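Local coordinates for fatty acid synthase 1, isoform A (Drosophila melanogaster, PDB 6FN6), which probably builds long-chain saturated fatty acids from acetyl-CoA and malonyl-CoA with NADPH, and is represented here by its dehydratase-enoylreductase-ketoreductase modifying region, at residues 486-491 against 514-519; 453-458 against 482-487. All blocks are in the same frame, centred on the assembly; numbering follows the deposited sequence.

Contact 1: 486-491 against 514-519; sequences VVCQGE and LVFVQD
Val486 to Gln489 pair in parallel with Leu514 to Val517, and four backbone hydrogen bonds join the two strands. Val515 N gives the first to Val486 O at 2.8 Å. Cys488 is held from both ends: its N reaches Val515 O at 3.0 Å, and its O takes Val517 N at 3.3 Å. That last bond is the longest of the four, and its donor stands above the carbonyl plane, 43° out of it. Gly490 N closes the ladder on Val517 O at 2.8 Å, one residue past the end of strand 486-489.

A water continues the link at this end. It accepts from Glu491 N and donates to Val517 O, so that this carbonyl serves both the Gly490 amide and the water.

The side-chain contacts fall on two faces. On the face of Val486, Cys488, Leu514 and Phe516, the Cys488 sulfur meets the rim of the Phe516 ring, with Cys488 SG 3.9 Å from Phe516 CE2. It sits 47° off the ring normal, an oblique sulfur-aromatic contact. SG is turned anti to the backbone N (chi1 -179°), which carries it out beside this ring. Cys488 O lies over one ring face, offset toward the rim. Leu514 CD1 comes to 3.5 Å from Val486 O. Ala496, Leu499 and Met500 of helix 496-504 pack on this side.

On the other face, Gln489 and Val517 run side by side, with Gln489 CG 4.0 Å from Val517 CB. Phe525 covers Val487 and Val515 there, and helix 530-536 adds Tyr532.

Strand 483-489, helix 496-504 and strand 512-517 form a beta-alpha-beta unit in the Rossmann-like pseudo-ketoreductase domain.

Contact 2: 453-458 against 482-487; sequences KSVVVV and QYVYVV
Val457 CG2 lies anti to the carbonyl carbon, while Val484 CG1 is anti to the backbone N (chi1 -179°). These settings bring the two methyls to 3.6 Å, with the side chains at an oblique angle to each other. On the opposite face, Val456 CG1 comes to 3.5 Å from Val487 CG2.

Tyr485 offers a ring edge to Ser454. Ser454 CB lies in the plane of that ring, 3.8 Å from Tyr485 CE2. The hydroxyl of Tyr485 is hydrogen-bonded to Arg452, which also makes a cation-pi contact with the Tyr483 ring. One arginine thus serves both tyrosines of this face. Phe525 meets the Tyr485 ring at about 45° between planes.

The pairing belongs to a beta-alpha-beta unit of strand 454-457, helix 466-480 and strand 483-489. Strand 454-457 is outermost in its sheet within the chain. Strand 483-489 belongs to the pseudo-ketoreductase family region, which is of the Rossmann type. Leu470 and Ala477 of the connecting helix pack on Val484.

Five backbone hydrogen bonds tie the strands. Tyr483, Val455, Tyr485 and Val457 each use both N and O in them. Val455 N goes to Tyr483 O at 3.2 Å, and Tyr485 N to Val455 O at 3.0 Å. Tyr485 O then takes Val457 N at 2.9 Å. Val457 O in turn accepts Val487 N. At the other end Tyr483 N donates to Lys453 O, 3.1 Å away. Beside that bond, Gln482 CB packs against Lys453 CB, and the Gln482 amide oxygen OE1 approaches Val455 CG1 at 4.1 Å.

Contacts 1 and 2 lie on the two edges of strand 483-489, which pairs with 512-517 in the first and 454-457 in the second. Their centres are about 13 Å apart. Val486 and Val487 are common to both, and the strand uses one edge for each contact. The contacts also touch through Val515 CG2, 4.1 Å from Tyr485 CD1. Phe525 reaches side chains of both. Together they give three neighbouring parallel strands in the order 454-457, 483-489, 512-517. Both lie away from His24 and Asp175, the predicted catalytic pair of the dehydratase.

Contact 1: 486-491 against 514-519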
ATOM      1  N   VAL A 486      27.648 -32.098  72.660  1.00 47.55           N
ATOM      2  CA  VAL A 486      27.129 -30.745  72.790  1.00 47.68           C
ATOM      3  C   VAL A 486      25.718 -30.838  73.349  1.00 48.19           C
ATOM      4  O   VAL A 486      24.814 -31.347  72.689  1.00 47.72           O
ATOM      5  CB  VAL A 486      27.147 -29.996  71.443  1.00 47.02           C
ATOM      6  CG1 VAL A 486      26.818 -28.526  71.641  1.00 47.35           C
ATOM      7  CG2 VAL A 486      28.497 -30.159  70.753  1.00 47.96           C
ATOM      8  N   VAL A 487      25.535 -30.357  74.573  1.00 50.67           N
ATOM      9  CA  VAL A 487      24.252 -30.472  75.257  1.00 50.58           C
ATOM     10  C   VAL A 487      23.544 -29.127  75.273  1.00 51.91           C
ATOM     11  O   VAL A 487      24.082 -28.146  75.771  1.00 50.95           O
ATOM     12  CB  VAL A 487      24.435 -31.008  76.690  1.00 49.90           C
ATOM     13  CG1 VAL A 487      23.090 -31.135  77.394  1.00 48.01           C
ATOM     14  CG2 VAL A 487      25.151 -32.348  76.667  1.00 48.05           C
ATOM     15  N   CYS A 488      22.334 -29.087  74.724  1.00 54.05           N
ATOM     16  CA  CYS A 488      21.549 -27.856  74.681  1.00 57.30           C
ATOM     17  C   CYS A 488      20.160 -28.085  75.273  1.00 66.85           C
ATOM     18  O   CYS A 488      19.210 -28.377  74.546  1.00 65.37           O
ATOM     19  CB  CYS A 488      21.430 -27.340  73.247  1.00 53.88           C
ATOM     20  SG  CYS A 488      20.488 -25.804  73.102  1.00 54.75           S
ATOM     21  N   GLN A 489      20.050 -27.959  76.592  1.00 60.48           N
ATOM     22  CA  GLN A 489      18.800 -28.254  77.287  1.00 69.00           C
ATOM     23  C   GLN A 489      18.026 -26.991  77.669  1.00 75.33           C
ATOM     24  O   GLN A 489      18.530 -26.135  78.396  1.00 74.48           O
ATOM     25  CB  GLN A 489      19.084 -29.077  78.546  1.00 69.98           C
ATOM     26  CG  GLN A 489      17.838 -29.463  79.325  1.00 72.31           C
ATOM     27  CD  GLN A 489      18.090 -30.569  80.335  1.00 71.20           C
ATOM     28  OE1 GLN A 489      19.213 -31.052  80.480  1.00 70.93           O
ATOM     29  NE2 GLN A 489      17.041 -30.975  81.038  1.00 71.66           N
ATOM     30  N   GLY A 490      16.790 -26.898  77.185  1.00127.06           N
ATOM     31  CA  GLY A 490      15.895 -25.807  77.535  1.00133.81           C
ATOM     32  C   GLY A 490      16.429 -24.423  77.224  1.00137.94           C
ATOM     33  O   GLY A 490      16.345 -23.519  78.055  1.00141.53           O
ATOM     34  N   GLU A 491      16.973 -24.258  76.023  1.00106.60           N
ATOM     35  CA  GLU A 491      17.528 -22.976  75.601  1.00107.06           C
ATOM     36  C   GLU A 491      16.757 -22.350  74.441  1.00107.04           C
ATOM     37  O   GLU A 491      16.387 -23.030  73.484  1.00105.58           O
ATOM     38  CB  GLU A 491      18.996 -23.144  75.209  1.00106.75           C
ATOM     39  CG  GLU A 491      19.907 -23.524  76.360  1.00108.46           C
ATOM     40  CD  GLU A 491      19.997 -22.425  77.395  1.00109.88           C
ATOM     41  OE1 GLU A 491      20.016 -21.241  76.998  1.00111.16           O
ATOM     42  OE2 GLU A 491      20.082 -22.739  78.601  1.00109.83           O
ATOM     43  N   LEU A 514      25.195 -34.009  69.061  1.00 44.25           N
ATOM     44  CA  LEU A 514      24.234 -33.047  69.600  1.00 43.35           C
ATOM     45  C   LEU A 514      23.148 -33.723  70.430  1.00 43.01           C
ATOM     46  O   LEU A 514      22.452 -34.621  69.958  1.00 40.72           O
ATOM     47  CB  LEU A 514      23.587 -32.249  68.467  1.00 41.67           C
ATOM     48  CG  LEU A 514      22.450 -31.305  68.870  1.00 42.03           C
ATOM     49  CD1 LEU A 514      22.924 -30.276  69.886  1.00 43.82           C
ATOM     50  CD2 LEU A 514      21.883 -30.622  67.643  1.00 41.00           C
ATOM     51  N   VAL A 515      23.010 -33.267  71.672  1.00 49.94           N
ATOM     52  CA  VAL A 515      21.964 -33.744  72.567  1.00 49.70           C
ATOM     53  C   VAL A 515      21.021 -32.584  72.874  1.00 48.35           C
ATOM     54  O   VAL A 515      21.303 -31.748  73.731  1.00 48.77           O
ATOM     55  CB  VAL A 515      22.564 -34.346  73.852  1.00 48.86           C
ATOM     56  CG1 VAL A 515      21.473 -34.911  74.749  1.00 49.36           C
ATOM     57  CG2 VAL A 515      23.577 -35.426  73.500  1.00 48.99           C
ATOM     58  N   PHE A 516      19.907 -32.538  72.151  1.00 44.71           N
ATOM     59  CA  PHE A 516      18.971 -31.420  72.233  1.00 47.20           C
ATOM     60  C   PHE A 516      17.720 -31.807  73.023  1.00 50.96           C
ATOM     61  O   PHE A 516      16.990 -32.718  72.636  1.00 46.52           O
ATOM     62  CB  PHE A 516      18.583 -30.956  70.826  1.00 42.57           C
ATOM     63  CG  PHE A 516      17.933 -29.604  70.790  1.00 40.59           C
ATOM     64  CD1 PHE A 516      16.578 -29.460  71.032  1.00 38.97           C
ATOM     65  CD2 PHE A 516      18.678 -28.478  70.492  1.00 40.53           C
ATOM     66  CE1 PHE A 516      15.981 -28.214  70.993  1.00 40.91           C
ATOM     67  CE2 PHE A 516      18.087 -27.230  70.448  1.00 40.21           C
ATOM     68  CZ  PHE A 516      16.738 -27.098  70.697  1.00 41.48           C
ATOM     69  N   VAL A 517      17.473 -31.107  74.126  1.00 39.51           N
ATOM     70  CA  VAL A 517      16.337 -31.412  74.989  1.00 46.49           C
ATOM     71  C   VAL A 517      15.461 -30.178  75.179  1.00 45.62           C
ATOM     72  O   VAL A 517      15.860 -29.217  75.834  1.00 43.29           O
ATOM     73  CB  VAL A 517      16.816 -31.955  76.353  1.00 50.62           C
ATOM     74  CG1 VAL A 517      15.632 -32.306  77.236  1.00 54.68           C
ATOM     75  CG2 VAL A 517      17.725 -33.164  76.163  1.00 56.59           C
ATOM     76  N   GLN A 518      14.257 -30.219  74.616  1.00 83.30           N
ATOM     77  CA  GLN A 518      13.344 -29.084  74.687  1.00 94.60           C
ATOM     78  C   GLN A 518      12.896 -28.814  76.118  1.00 99.92           C
ATOM     79  O   GLN A 518      13.010 -27.693  76.611  1.00100.19           O
ATOM     80  CB  GLN A 518      12.118 -29.320  73.801  1.00101.38           C
ATOM     81  CG  GLN A 518      12.430 -29.473  72.324  1.00105.14           C
ATOM     82  CD  GLN A 518      11.181 -29.418  71.462  1.00107.67           C
ATOM     83  OE1 GLN A 518      10.065 -29.331  71.974  1.00108.14           O
ATOM     84  NE2 GLN A 518      11.365 -29.466  70.147  1.00106.71           N
ATOM     85  N   ASP A 519      12.389 -29.847  76.782  1.00 78.54           N
ATOM     86  CA  ASP A 519      11.851 -29.693  78.128  1.00 85.50           C
ATOM     87  C   ASP A 519      12.994 -29.486  79.118  1.00 91.70           C
ATOM     88  O   ASP A 519      13.885 -30.330  79.226  1.00 96.03           O
ATOM     89  CB  ASP A 519      11.023 -30.916  78.521  1.00 81.15           C
ATOM     90  CG  ASP A 519      10.088 -30.632  79.677  1.00 80.46           C
ATOM     91  OD1 ASP A 519      10.200 -29.539  80.268  1.00 80.25           O
ATOM     92  OD2 ASP A 519       9.246 -31.499  79.995  1.00 79.09           O
TER
HETATM   93  O   HOH W   1      16.526 -26.516  74.347  1.00 33.80           O

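Contact 2: 453-458 against 482-487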
ATOM      1  N   LYS A 453      36.529 -42.311  75.446  1.00 67.35           N
ATOM      2  CA  LYS A 453      36.686 -41.045  76.148  1.00 70.70           C
ATOM      3  C   LYS A 453      35.734 -39.990  75.585  1.00 69.73           C
ATOM      4  O   LYS A 453      35.497 -39.933  74.376  1.00 72.99           O
ATOM      5  CB  LYS A 453      38.136 -40.559  76.040  1.00 77.41           C
ATOM      6  CG  LYS A 453      39.167 -41.596  76.483  1.00 86.44           C
ATOM      7  CD  LYS A 453      40.589 -41.042  76.526  1.00 94.23           C
ATOM      8  CE  LYS A 453      41.557 -42.064  77.131  1.00101.26           C
ATOM      9  NZ  LYS A 453      42.956 -41.553  77.255  1.00103.69           N
ATOM     10  N   SER A 454      35.192 -39.155  76.466  1.00 53.23           N
ATOM     11  CA  SER A 454      34.252 -38.121  76.050  1.00 53.98           C
ATOM     12  C   SER A 454      34.233 -36.946  77.020  1.00 58.50           C
ATOM     13  O   SER A 454      34.533 -37.095  78.203  1.00 62.15           O
ATOM     14  CB  SER A 454      32.844 -38.701  75.929  1.00 54.88           C
ATOM     15  OG  SER A 454      32.346 -39.086  77.198  1.00 58.29           O
ATOM     16  N   VAL A 455      33.877 -35.778  76.503  1.00 78.45           N
ATOM     17  CA  VAL A 455      33.738 -34.577  77.315  1.00 78.63           C
ATOM     18  C   VAL A 455      32.478 -33.847  76.851  1.00 72.49           C
ATOM     19  O   VAL A 455      32.027 -34.039  75.722  1.00 63.62           O
ATOM     20  CB  VAL A 455      35.000 -33.687  77.228  1.00 83.49           C
ATOM     21  CG1 VAL A 455      35.119 -33.041  75.846  1.00 84.45           C
ATOM     22  CG2 VAL A 455      34.997 -32.636  78.336  1.00 82.64           C
ATOM     23  N   VAL A 456      31.905 -33.026  77.725  1.00 63.12           N
ATOM     24  CA  VAL A 456      30.624 -32.384  77.451  1.00 60.72           C
ATOM     25  C   VAL A 456      30.765 -30.865  77.361  1.00 66.23           C
ATOM     26  O   VAL A 456      31.519 -30.255  78.122  1.00 67.81           O
ATOM     27  CB  VAL A 456      29.587 -32.768  78.530  1.00 58.11           C
ATOM     28  CG1 VAL A 456      28.259 -32.064  78.286  1.00 57.16           C
ATOM     29  CG2 VAL A 456      29.386 -34.273  78.569  1.00 55.30           C
ATOM     30  N   VAL A 457      30.036 -30.264  76.424  1.00 68.15           N
ATOM     31  CA  VAL A 457      30.012 -28.813  76.271  1.00 71.00           C
ATOM     32  C   VAL A 457      28.609 -28.298  76.581  1.00 75.76           C
ATOM     33  O   VAL A 457      27.615 -28.856  76.120  1.00 72.96           O
ATOM     34  CB  VAL A 457      30.460 -28.395  74.861  1.00 68.40           C
ATOM     35  CG1 VAL A 457      30.436 -26.880  74.718  1.00 68.38           C
ATOM     36  CG2 VAL A 457      31.851 -28.935  74.564  1.00 66.65           C
ATOM     37  N   VAL A 458      28.543 -27.213  77.346  1.00110.16           N
ATOM     38  CA  VAL A 458      27.287 -26.737  77.920  1.00115.01           C
ATOM     39  C   VAL A 458      26.340 -26.158  76.874  1.00115.83           C
ATOM     40  O   VAL A 458      25.133 -26.371  76.949  1.00117.16           O
ATOM     41  CB  VAL A 458      27.547 -25.695  79.022  1.00117.76           C
ATOM     42  CG1 VAL A 458      26.252 -25.353  79.748  1.00121.69           C
ATOM     43  CG2 VAL A 458      28.590 -26.206  80.011  1.00121.71           C
ATOM     44  N   GLN A 482      38.916 -38.436  71.558  1.00 78.58           N
ATOM     45  CA  GLN A 482      37.647 -38.400  72.278  1.00 78.72           C
ATOM     46  C   GLN A 482      36.511 -37.817  71.445  1.00 72.65           C
ATOM     47  O   GLN A 482      36.736 -37.192  70.408  1.00 73.83           O
ATOM     48  CB  GLN A 482      37.797 -37.594  73.570  1.00 84.96           C
ATOM     49  CG  GLN A 482      38.306 -36.178  73.367  1.00 89.53           C
ATOM     50  CD  GLN A 482      38.492 -35.432  74.674  1.00 93.75           C
ATOM     51  OE1 GLN A 482      38.073 -35.899  75.733  1.00 94.62           O
ATOM     52  NE2 GLN A 482      39.130 -34.270  74.608  1.00 95.66           N
ATOM     53  N   TYR A 483      35.288 -38.046  71.912  1.00 57.28           N
ATOM     54  CA  TYR A 483      34.085 -37.534  71.262  1.00 50.22           C
ATOM     55  C   TYR A 483      33.495 -36.404  72.105  1.00 46.37           C
ATOM     56  O   TYR A 483      33.594 -36.420  73.330  1.00 47.36           O
ATOM     57  CB  TYR A 483      33.060 -38.652  71.056  1.00 50.23           C
ATOM     58  CG  TYR A 483      33.522 -39.737  70.104  1.00 53.92           C
ATOM     59  CD1 TYR A 483      34.285 -40.808  70.551  1.00 58.20           C
ATOM     60  CD2 TYR A 483      33.191 -39.688  68.756  1.00 55.60           C
ATOM     61  CE1 TYR A 483      34.707 -41.798  69.680  1.00 59.48           C
ATOM     62  CE2 TYR A 483      33.608 -40.673  67.880  1.00 57.25           C
ATOM     63  CZ  TYR A 483      34.362 -41.725  68.345  1.00 57.45           C
ATOM     64  OH  TYR A 483      34.773 -42.702  67.466  1.00 56.93           O
ATOM     65  N   VAL A 484      32.909 -35.411  71.443  1.00 52.51           N
ATOM     66  CA  VAL A 484      32.366 -34.250  72.141  1.00 49.24           C
ATOM     67  C   VAL A 484      30.842 -34.257  72.108  1.00 48.20           C
ATOM     68  O   VAL A 484      30.233 -34.325  71.039  1.00 46.16           O
ATOM     69  CB  VAL A 484      32.915 -32.946  71.539  1.00 47.25           C
ATOM     70  CG1 VAL A 484      32.374 -31.739  72.292  1.00 46.26           C
ATOM     71  CG2 VAL A 484      34.436 -32.951  71.551  1.00 47.25           C
ATOM     72  N   TYR A 485      30.230 -34.184  73.285  1.00 48.27           N
ATOM     73  CA  TYR A 485      28.779 -34.108  73.389  1.00 47.67           C
ATOM     74  C   TYR A 485      28.355 -32.669  73.628  1.00 47.75           C
ATOM     75  O   TYR A 485      28.668 -32.087  74.666  1.00 48.34           O
ATOM     76  CB  TYR A 485      28.251 -34.998  74.519  1.00 50.06           C
ATOM     77  CG  TYR A 485      28.297 -36.476  74.216  1.00 47.52           C
ATOM     78  CD1 TYR A 485      27.277 -37.090  73.505  1.00 47.03           C
ATOM     79  CD2 TYR A 485      29.354 -37.262  74.658  1.00 48.06           C
ATOM     80  CE1 TYR A 485      27.314 -38.442  73.226  1.00 46.73           C
ATOM     81  CE2 TYR A 485      29.398 -38.615  74.386  1.00 47.40           C
ATOM     82  CZ  TYR A 485      28.375 -39.198  73.672  1.00 47.08           C
ATOM     83  OH  TYR A 485      28.416 -40.544  73.399  1.00 49.51           O
ATOM     84  N   VAL A 486      27.648 -32.098  72.660  1.00 47.55           N
ATOM     85  CA  VAL A 486      27.129 -30.745  72.790  1.00 47.68           C
ATOM     86  C   VAL A 486      25.718 -30.838  73.349  1.00 48.19           C
ATOM     87  O   VAL A 486      24.814 -31.347  72.689  1.00 47.72           O
ATOM     88  CB  VAL A 486      27.147 -29.996  71.443  1.00 47.02           C
ATOM     89  CG1 VAL A 486      26.818 -28.526  71.641  1.00 47.35           C
ATOM     90  CG2 VAL A 486      28.497 -30.159  70.753  1.00 47.96           C
ATOM     91  N   VAL A 487      25.535 -30.357  74.573  1.00 50.67           N
ATOM     92  CA  VAL A 487      24.252 -30.472  75.257  1.00 50.58           C
ATOM     93  C   VAL A 487      23.544 -29.127  75.273  1.00 51.91           C
ATOM     94  O   VAL A 487      24.082 -28.146  75.771  1.00 50.95           O
ATOM     95  CB  VAL A 487      24.435 -31.008  76.690  1.00 49.90           C
ATOM     96  CG1 VAL A 487      23.090 -31.135  77.394  1.00 48.01           C
ATOM     97  CG2 VAL A 487      25.151 -32.348  76.667  1.00 48.05           C
TER